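PDB 3GAA: proteasome assembly chaperone family protein from Thermoplasma acidophilum, which is of unestablished function but, as a member of the PAC2 family, may act as a chaperone in proteasome assembly. Local coordinates for residues F185-S190 and P196-S201; T109-I114 and L172-V177; S36-V41 and K232-Y237. All coordinates share one frame; numbering follows the deposited sequence.

Interaction 1 (F185-S190 and P196-S201); sequences FITPTS and PGAVLS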
loop_
_atom_site.group_PDB
_atom_site.type_symbol
_atom_site.label_atom_id
_atom_site.label_comp_id
_atom_site.label_asym_id
_atom_site.label_seq_id
_atom_site.Cartn_x
_atom_site.Cartn_y
_atom_site.Cartn_z
ATOM N N PHE A 185 23.064 26.428 -22.895
ATOM C CA PHE A 185 23.549 27.476 -23.780
ATOM C C PHE A 185 22.351 28.348 -24.198
ATOM O O PHE A 185 21.255 27.835 -24.492
ATOM C CB PHE A 185 24.195 26.871 -25.017
ATOM C CG PHE A 185 25.473 26.113 -24.754
ATOM C CD1 PHE A 185 26.559 26.728 -24.175
ATOM C CD2 PHE A 185 25.600 24.824 -25.139
ATOM C CE1 PHE A 185 27.706 26.082 -23.967
ATOM C CE2 PHE A 185 26.785 24.145 -24.918
ATOM C CZ PHE A 185 27.821 24.778 -24.322
ATOM N N ILE A 186 22.555 29.663 -24.183
ATOM C CA ILE A 186 21.559 30.607 -24.638
ATOM C C ILE A 186 22.123 31.536 -25.719
ATOM O O ILE A 186 23.282 31.996 -25.686
ATOM C CB ILE A 186 20.994 31.467 -23.504
ATOM C CG1 ILE A 186 20.563 30.598 -22.306
ATOM C CG2 ILE A 186 19.788 32.204 -24.010
ATOM C CD1 ILE A 186 21.663 30.410 -21.224
ATOM N N THR A 187 21.291 31.804 -26.709
ATOM C CA THR A 187 21.735 32.634 -27.805
ATOM C C THR A 187 20.658 33.675 -28.120
ATOM O O THR A 187 19.523 33.363 -28.093
ATOM C CB THR A 187 22.104 31.754 -29.001
ATOM O OG1 THR A 187 23.000 32.482 -29.835
ATOM C CG2 THR A 187 20.872 31.347 -29.805
ATOM N N PRO A 188 21.029 34.929 -28.368
ATOM C CA PRO A 188 19.995 35.888 -28.713
ATOM C C PRO A 188 19.322 35.497 -30.012
ATOM O O PRO A 188 19.984 35.100 -30.962
ATOM C CB PRO A 188 20.761 37.196 -28.909
ATOM C CG PRO A 188 22.175 36.940 -28.549
ATOM C CD PRO A 188 22.386 35.481 -28.556
ATOM N N THR A 189 18.014 35.625 -30.068
ATOM C CA THR A 189 17.301 35.263 -31.272
ATOM C C THR A 189 16.147 36.255 -31.593
ATOM O O THR A 189 15.433 36.717 -30.701
ATOM C CB THR A 189 16.903 33.710 -31.238
ATOM O OG1 THR A 189 15.659 33.473 -31.913
ATOM C CG2 THR A 189 16.856 33.168 -29.855
ATOM N N SER A 190 15.998 36.610 -32.861
ATOM C CA SER A 190 15.025 37.616 -33.289
ATOM C C SER A 190 13.571 37.200 -33.073
ATOM O O SER A 190 13.139 36.139 -33.514
ATOM C CB SER A 190 15.223 37.866 -34.794
ATOM O OG SER A 190 14.175 38.663 -35.331
ATOM N N PRO A 196 17.677 31.443 -38.250
ATOM C CA PRO A 196 18.540 30.259 -38.322
ATOM C C PRO A 196 19.937 30.399 -37.727
ATOM O O PRO A 196 20.488 29.419 -37.272
ATOM C CB PRO A 196 18.667 30.002 -39.818
ATOM C CG PRO A 196 17.557 30.713 -40.418
ATOM C CD PRO A 196 17.323 31.918 -39.587
ATOM N N GLY A 197 20.503 31.587 -37.720
ATOM C CA GLY A 197 21.784 31.805 -37.052
ATOM C C GLY A 197 21.732 31.584 -35.547
ATOM O O GLY A 197 22.770 31.320 -34.931
ATOM N N ALA A 198 20.542 31.684 -34.937
ATOM C CA ALA A 198 20.393 31.354 -33.525
ATOM C C ALA A 198 20.705 29.851 -33.387
ATOM O O ALA A 198 21.629 29.435 -32.684
ATOM C CB ALA A 198 18.997 31.678 -33.042
ATOM N N VAL A 199 19.982 29.042 -34.131
ATOM C CA VAL A 199 20.224 27.653 -34.100
ATOM C C VAL A 199 21.683 27.297 -34.456
ATOM O O VAL A 199 22.284 26.518 -33.797
ATOM C CB VAL A 199 19.219 26.925 -34.995
ATOM C CG1 VAL A 199 19.571 25.395 -35.078
ATOM C CG2 VAL A 199 17.834 27.126 -34.406
ATOM N N LEU A 200 22.246 27.898 -35.491
ATOM C CA LEU A 200 23.614 27.610 -35.866
ATOM C C LEU A 200 24.594 27.840 -34.727
ATOM O O LEU A 200 25.389 26.980 -34.456
ATOM C CB LEU A 200 24.010 28.404 -37.087
ATOM C CG LEU A 200 25.502 28.314 -37.423
ATOM C CD1 LEU A 200 25.976 26.841 -37.673
ATOM C CD2 LEU A 200 25.744 29.208 -38.610
ATOM N N SER A 201 24.495 28.946 -34.008
ATOM C CA SER A 201 25.407 29.199 -32.887
ATOM C C SER A 201 25.363 28.183 -31.764
ATOM O O SER A 201 26.434 27.853 -31.154
ATOM C CB SER A 201 25.052 30.487 -32.242
ATOM O OG SER A 201 25.108 31.497 -33.200
#
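Ala198 presents its single methyl to two threonines of the strand, Thr187 and Thr189, and these three small side chains carry most of the contact. The methyl CB of Ala198 lies 3.4 Å from CB of Thr189 and 3.8 Å from CG2 of Thr187. The latter methyl also comes down on the helix backbone, with CG2 of Thr187 3.5 Å from the carbonyl O of Ala198. Thr187 has OG1 turned anti to its own N (chi1 -157°), which leaves CG2 for Ala198 and sets OG1 of Thr187 beside Ser201, 3.7 Å from CB of Ser201, a plain van der Waals approach.

Strand 181-190 and helix 196-210 form a beta-alpha unit of the alpha/beta fold, the helix folding back antiparallel to the strand: a five-residue connection reverses the chain, and the two short axes run at 169°, 7.7 Å apart. Small residues at the interface permit this close approach.

The next shell fixes the polar groups. The hydroxyl of Thr187 is hydrogen-bonded to the carbonyl of Pro138, while Ser201 OG turns back on its own helix to Gly197 O (2.9 Å), which also receives Ser201 N. With an alanine in place of Thr187, the Pro138 carbonyl would probably be left without its hydroxyl mate and a gap would open beside Ala198. Further out, Thr39 packs on Thr187, Thr189 and Ala198, and Asp195 accepts from Ser190 N at the turn.

Interaction 2 (T109-I114 and L172-V177); sequences TLMNWI and LNECLV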
loop_
_atom_site.group_PDB
_atom_site.type_symbol
_atom_site.label_atom_id
_atom_site.label_comp_id
_atom_site.label_asym_id
_atom_site.label_seq_id
_atom_site.Cartn_x
_atom_site.Cartn_y
_atom_site.Cartn_z
ATOM N N THR A 109 10.310 13.870 -13.774
ATOM C CA THR A 109 10.108 12.667 -14.523
ATOM C C THR A 109 11.253 12.475 -15.521
ATOM O O THR A 109 11.921 11.431 -15.564
ATOM C CB THR A 109 8.772 12.779 -15.277
ATOM O OG1 THR A 109 7.694 12.816 -14.326
ATOM C CG2 THR A 109 8.568 11.630 -16.256
ATOM N N LEU A 110 11.483 13.490 -16.336
ATOM C CA LEU A 110 12.593 13.467 -17.281
ATOM C C LEU A 110 13.916 13.125 -16.626
ATOM O O LEU A 110 14.650 12.256 -17.124
ATOM C CB LEU A 110 12.738 14.804 -18.000
ATOM C CG LEU A 110 13.650 14.782 -19.214
ATOM C CD1 LEU A 110 13.142 13.808 -20.293
ATOM C CD2 LEU A 110 13.713 16.169 -19.716
ATOM N N MET A 111 14.230 13.784 -15.517
ATOM C CA MET A 111 15.519 13.545 -14.911
ATOM C C MET A 111 15.640 12.201 -14.248
ATOM O O MET A 111 16.755 11.731 -14.107
ATOM C CB MET A 111 15.944 14.686 -14.003
ATOM C CG MET A 111 16.412 15.927 -14.834
ATOM S SD MET A 111 17.794 15.492 -15.932
ATOM C CE MET A 111 18.963 14.862 -14.647
ATOM N N ASN A 112 14.524 11.562 -13.883
ATOM C CA ASN A 112 14.557 10.168 -13.411
ATOM C C ASN A 112 14.948 9.213 -14.523
ATOM O O ASN A 112 15.748 8.328 -14.337
ATOM C CB ASN A 112 13.205 9.708 -12.834
ATOM C CG ASN A 112 13.014 10.102 -11.377
ATOM O OD1 ASN A 112 11.950 10.585 -10.981
ATOM N ND2 ASN A 112 14.044 9.892 -10.561
ATOM N N TRP A 113 14.386 9.388 -15.693
ATOM C CA TRP A 113 14.697 8.482 -16.779
ATOM C C TRP A 113 16.121 8.696 -17.241
ATOM O O TRP A 113 16.809 7.762 -17.539
ATOM C CB TRP A 113 13.737 8.763 -17.920
ATOM C CG TRP A 113 13.848 7.890 -19.070
ATOM C CD1 TRP A 113 13.124 6.814 -19.292
ATOM C CD2 TRP A 113 14.702 8.067 -20.221
ATOM N NE1 TRP A 113 13.465 6.259 -20.505
ATOM C CE2 TRP A 113 14.452 6.999 -21.085
ATOM C CE3 TRP A 113 15.658 9.021 -20.589
ATOM C CZ2 TRP A 113 15.110 6.833 -22.300
ATOM C CZ3 TRP A 113 16.322 8.857 -21.818
ATOM C CH2 TRP A 113 16.036 7.758 -22.650
ATOM N N ILE A 114 16.532 9.954 -17.312
ATOM C CA ILE A 114 17.831 10.291 -17.799
ATOM C C ILE A 114 18.862 9.831 -16.805
ATOM O O ILE A 114 19.886 9.355 -17.197
ATOM C CB ILE A 114 17.948 11.803 -18.068
ATOM C CG1 ILE A 114 17.193 12.142 -19.331
ATOM C CG2 ILE A 114 19.356 12.217 -18.333
ATOM C CD1 ILE A 114 17.137 13.613 -19.579
ATOM N N LEU A 172 18.223 22.058 -14.381
ATOM C CA LEU A 172 19.439 22.391 -13.704
ATOM C C LEU A 172 19.410 21.977 -12.200
ATOM O O LEU A 172 20.418 21.466 -11.639
ATOM C CB LEU A 172 19.711 23.874 -13.916
ATOM C CG LEU A 172 20.625 24.171 -15.096
ATOM C CD1 LEU A 172 20.749 22.951 -16.024
ATOM C CD2 LEU A 172 20.237 25.394 -15.875
ATOM N N ASN A 173 18.259 22.173 -11.551
ATOM C CA ASN A 173 18.193 21.885 -10.115
ATOM C C ASN A 173 18.292 20.398 -9.924
ATOM O O ASN A 173 19.095 19.909 -9.131
ATOM C CB ASN A 173 16.935 22.444 -9.467
ATOM C CG ASN A 173 17.102 23.895 -9.058
ATOM O OD1 ASN A 173 18.214 24.431 -9.023
ATOM N ND2 ASN A 173 16.014 24.537 -8.770
ATOM N N GLU A 174 17.530 19.660 -10.713
ATOM C CA GLU A 174 17.645 18.247 -10.653
ATOM C C GLU A 174 19.069 17.782 -10.844
ATOM O O GLU A 174 19.514 16.890 -10.168
ATOM C CB GLU A 174 16.790 17.662 -11.717
ATOM C CG GLU A 174 15.339 17.717 -11.383
ATOM C CD GLU A 174 14.860 16.711 -10.324
ATOM O OE1 GLU A 174 15.565 15.729 -9.902
ATOM O OE2 GLU A 174 13.681 16.914 -9.951
ATOM N N CYS A 175 19.781 18.376 -11.778
ATOM C CA CYS A 175 21.136 17.956 -12.036
ATOM C C CYS A 175 21.983 18.219 -10.837
ATOM O O CYS A 175 22.716 17.348 -10.401
ATOM C CB CYS A 175 21.723 18.686 -13.239
ATOM S SG CYS A 175 21.167 18.014 -14.787
ATOM N N LEU A 176 21.901 19.446 -10.320
ATOM C CA LEU A 176 22.751 19.844 -9.210
ATOM C C LEU A 176 22.535 18.883 -8.049
ATOM O O LEU A 176 23.468 18.472 -7.417
ATOM C CB LEU A 176 22.482 21.263 -8.749
ATOM C CG LEU A 176 23.158 22.521 -9.346
ATOM C CD1 LEU A 176 24.375 22.211 -10.169
ATOM C CD2 LEU A 176 22.152 23.468 -10.094
ATOM N N VAL A 177 21.319 18.489 -7.782
ATOM C CA VAL A 177 21.100 17.563 -6.697
ATOM C C VAL A 177 21.571 16.129 -6.997
ATOM O O VAL A 177 22.173 15.422 -6.155
ATOM C CB VAL A 177 19.649 17.532 -6.308
ATOM C CG1 VAL A 177 19.519 16.469 -5.321
ATOM C CG2 VAL A 177 19.227 18.963 -5.731
#
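Glu174 brings a flat carboxylate to the contact with Met111, yet it is the aliphatic part of the glutamate, not this group, that does the touching. The carboxylate is held from within its own helix, OE1 forming a salt bridge with NE of Arg178. The other large flat group, the indole of Trp113, has Ile114 CG1 of its own helix at its edge, in plane, and makes no contact with residues 172-177.

Between the helices Met111 does the reaching. Its CG rests 3.6 Å from CB of Glu174, and its CB is 3.8 Å from the same CB of Glu174; the two side chains slide past each other in opposite directions. Beyond CG the methionine folds, bent at both chi2 (-58°) and chi3 (-57°), and this double bend brings the terminal methyl round to the neighbouring residue, where CE of Met111 lies 3.8 Å from SG of Cys175. One flexible side chain thereby spans two successive positions of the facing helix.

Helices 103-117 and 166-178 lie side by side against the mixed sheet of this alpha/beta fold, each leading into a strand of an adjacent, parallel pair, 121-130 and 181-190. Ile122 of the first of these strands is a common floor, touched by Met111, Ile114 and Cys175.

On the side of helix 166-178 turned to a second subunit, another copy of the protein, Asn173 ND2 is hydrogen-bonded to Val67 O of that copy, and Leu176 and Val177 pack on its His77.

Interaction 3 (S36-V41 and K232-Y237); sequences STPTGV and KIEEQY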
loop_
_atom_site.group_PDB
_atom_site.type_symbol
_atom_site.label_atom_id
_atom_site.label_comp_id
_atom_site.label_asym_id
_atom_site.label_seq_id
_atom_site.Cartn_x
_atom_site.Cartn_y
_atom_site.Cartn_z
ATOM N N SER A 36 10.230 30.842 -24.809
ATOM C CA SER A 36 9.943 32.148 -25.485
ATOM C C SER A 36 10.353 32.048 -26.930
ATOM O O SER A 36 9.504 31.853 -27.808
ATOM C CB SER A 36 10.619 33.361 -24.827
ATOM O OG SER A 36 11.683 32.994 -23.963
ATOM N N THR A 37 11.649 32.066 -27.178
ATOM C CA THR A 37 12.148 31.819 -28.534
ATOM C C THR A 37 11.779 30.404 -28.950
ATOM O O THR A 37 11.467 29.587 -28.117
ATOM C CB THR A 37 13.668 32.029 -28.605
ATOM O OG1 THR A 37 14.359 30.835 -28.212
ATOM C CG2 THR A 37 14.097 33.202 -27.666
ATOM N N PRO A 38 11.786 30.126 -30.251
ATOM C CA PRO A 38 11.669 28.758 -30.787
ATOM C C PRO A 38 13.013 28.029 -30.932
ATOM O O PRO A 38 13.016 26.888 -31.423
ATOM C CB PRO A 38 11.091 28.983 -32.188
ATOM C CG PRO A 38 11.604 30.306 -32.603
ATOM C CD PRO A 38 11.883 31.114 -31.342
ATOM N N THR A 39 14.138 28.645 -30.512
ATOM C CA THR A 39 15.410 28.122 -30.910
ATOM C C THR A 39 15.798 26.795 -30.237
ATOM O O THR A 39 16.464 26.001 -30.869
ATOM C CB THR A 39 16.576 29.173 -30.980
ATOM O OG1 THR A 39 17.511 28.951 -29.949
ATOM C CG2 THR A 39 16.134 30.602 -30.961
ATOM N N GLY A 40 15.372 26.499 -29.016
ATOM C CA GLY A 40 15.603 25.155 -28.451
ATOM C C GLY A 40 15.011 23.982 -29.256
ATOM O O GLY A 40 15.715 23.017 -29.569
ATOM N N VAL A 41 13.717 24.065 -29.592
ATOM C CA VAL A 41 13.034 23.006 -30.373
ATOM C C VAL A 41 13.575 22.956 -31.799
ATOM O O VAL A 41 13.713 21.898 -32.405
ATOM C CB VAL A 41 11.495 23.179 -30.394
ATOM C CG1 VAL A 41 10.908 23.016 -28.984
ATOM C CG2 VAL A 41 11.158 24.505 -30.868
ATOM N N LYS A 232 3.429 27.980 -36.998
ATOM C CA LYS A 232 2.044 27.557 -37.158
ATOM C C LYS A 232 1.483 26.964 -35.868
ATOM O O LYS A 232 0.307 27.092 -35.522
ATOM C CB LYS A 232 1.933 26.487 -38.233
ATOM C CG LYS A 232 1.990 26.963 -39.663
ATOM C CD LYS A 232 1.200 25.970 -40.540
ATOM C CE LYS A 232 1.726 25.854 -41.960
ATOM N NZ LYS A 232 1.640 27.164 -42.671
ATOM N N ILE A 233 2.324 26.284 -35.146
ATOM C CA ILE A 233 1.843 25.630 -33.983
ATOM C C ILE A 233 1.865 26.513 -32.719
ATOM O O ILE A 233 0.979 26.399 -31.863
ATOM C CB ILE A 233 2.663 24.352 -33.726
ATOM C CG1 ILE A 233 2.450 23.345 -34.859
ATOM C CG2 ILE A 233 2.289 23.739 -32.385
ATOM C CD1 ILE A 233 3.410 22.177 -34.826
ATOM N N GLU A 234 2.891 27.355 -32.600
ATOM C CA GLU A 234 2.911 28.385 -31.582
ATOM C C GLU A 234 1.518 29.028 -31.701
ATOM O O GLU A 234 0.781 29.099 -30.735
ATOM C CB GLU A 234 4.106 29.402 -31.785
ATOM C CG GLU A 234 5.605 28.871 -31.360
ATOM C CD GLU A 234 6.906 29.782 -31.776
ATOM O OE1 GLU A 234 7.056 30.267 -32.960
ATOM O OE2 GLU A 234 7.824 29.944 -30.882
ATOM N N GLU A 235 1.129 29.386 -32.914
ATOM C CA GLU A 235 -0.064 30.173 -33.166
ATOM C C GLU A 235 -1.377 29.493 -32.972
ATOM O O GLU A 235 -2.305 30.104 -32.463
ATOM C CB GLU A 235 -0.040 30.760 -34.568
ATOM C CG GLU A 235 1.016 31.828 -34.637
ATOM C CD GLU A 235 1.215 32.408 -36.013
ATOM O OE1 GLU A 235 1.051 31.668 -37.046
ATOM O OE2 GLU A 235 1.568 33.621 -36.049
ATOM N N GLN A 236 -1.513 28.255 -33.403
ATOM C CA GLN A 236 -2.774 27.587 -33.165
ATOM C C GLN A 236 -2.858 27.175 -31.702
ATOM O O GLN A 236 -3.926 27.021 -31.148
ATOM C CB GLN A 236 -2.944 26.413 -34.102
ATOM C CG GLN A 236 -2.960 26.812 -35.562
ATOM C CD GLN A 236 -3.069 25.606 -36.478
ATOM O OE1 GLN A 236 -3.631 24.551 -36.080
ATOM N NE2 GLN A 236 -2.528 25.737 -37.716
ATOM N N TYR A 237 -1.725 27.041 -31.042
ATOM C CA TYR A 237 -1.789 26.688 -29.636
ATOM C C TYR A 237 -2.244 27.893 -28.802
ATOM O O TYR A 237 -2.976 27.725 -27.833
ATOM C CB TYR A 237 -0.471 26.102 -29.115
ATOM C CG TYR A 237 -0.613 25.585 -27.705
ATOM C CD1 TYR A 237 -1.313 24.414 -27.452
ATOM C CD2 TYR A 237 -0.080 26.287 -26.628
ATOM C CE1 TYR A 237 -1.468 23.939 -26.158
ATOM C CE2 TYR A 237 -0.237 25.847 -25.344
ATOM C CZ TYR A 237 -0.937 24.670 -25.097
ATOM O OH TYR A 237 -1.097 24.216 -23.805
#
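Pro38 and Glu234 meet through one corner of the proline ring and one oxygen of the carboxylate, CB of Pro38 lying 3.6 Å from OE2 of Glu234. The two side chains cross at about a right angle. Glu234 spans the gap by stretching: CG sits anti to its carbonyl carbon (chi1 -76°), and beyond that the chain runs straight (chi2 170°), so that the carboxylate reaches the turn although the nearest CA atoms, those of Pro38 and Glu234, are 8.8 Å apart.

On the other side of the contact, Thr37 points its CB away from the long helix and has OG1 set between its backbone N and carbonyl carbon, a setting from which OG1 of Thr37 accepts from Thr39 N at 3.2 Å with an N-H...O angle of 161°. This capping bond lies just before helix 39-51 and probably helps to hold the turn in which the CB of Pro38 points toward the glutamate's helix.

Helix 219-243, part of a predicted coiled coil, packs beside the turn that leads into helix 39-51, and the apolar part of the junction is supplied by Ile230, which touches both Pro38 and Val41. Farther along, Gln236 bonds to Ala162 N of a fourth subunit, so the same helix also serves the assembly.

Glu234 OE2 is 4.0 Å from the carbonyl O of Ser36, an acceptor facing an acceptor, and no bond is formed with it. The contact is therefore mainly van der Waals, an oxygen of the partly exposed Glu234 resting on a proline carbon, and probably gives little directional hold.

Interactions 1 and 3 form one continuous cluster, their centres about 15 Å apart. Thr39, at the start of the helix capped by Thr37, packs with its CG2 against CB of Ala198 (3.7 Å), and Thr37 reaches Thr189 beside it, so the capped turn and the strand-helix unit share a core. Along the chain, interaction 1 is nested within the loop that interaction 3 closes. Interaction 2 stands apart, its centre about 25 Å from that of interaction 1 and 24 Å from that of interaction 3, on the opposite side of the chain's centre. Its tie to interaction 1 is sequential: helix 166-178 leads directly into strand 181-190.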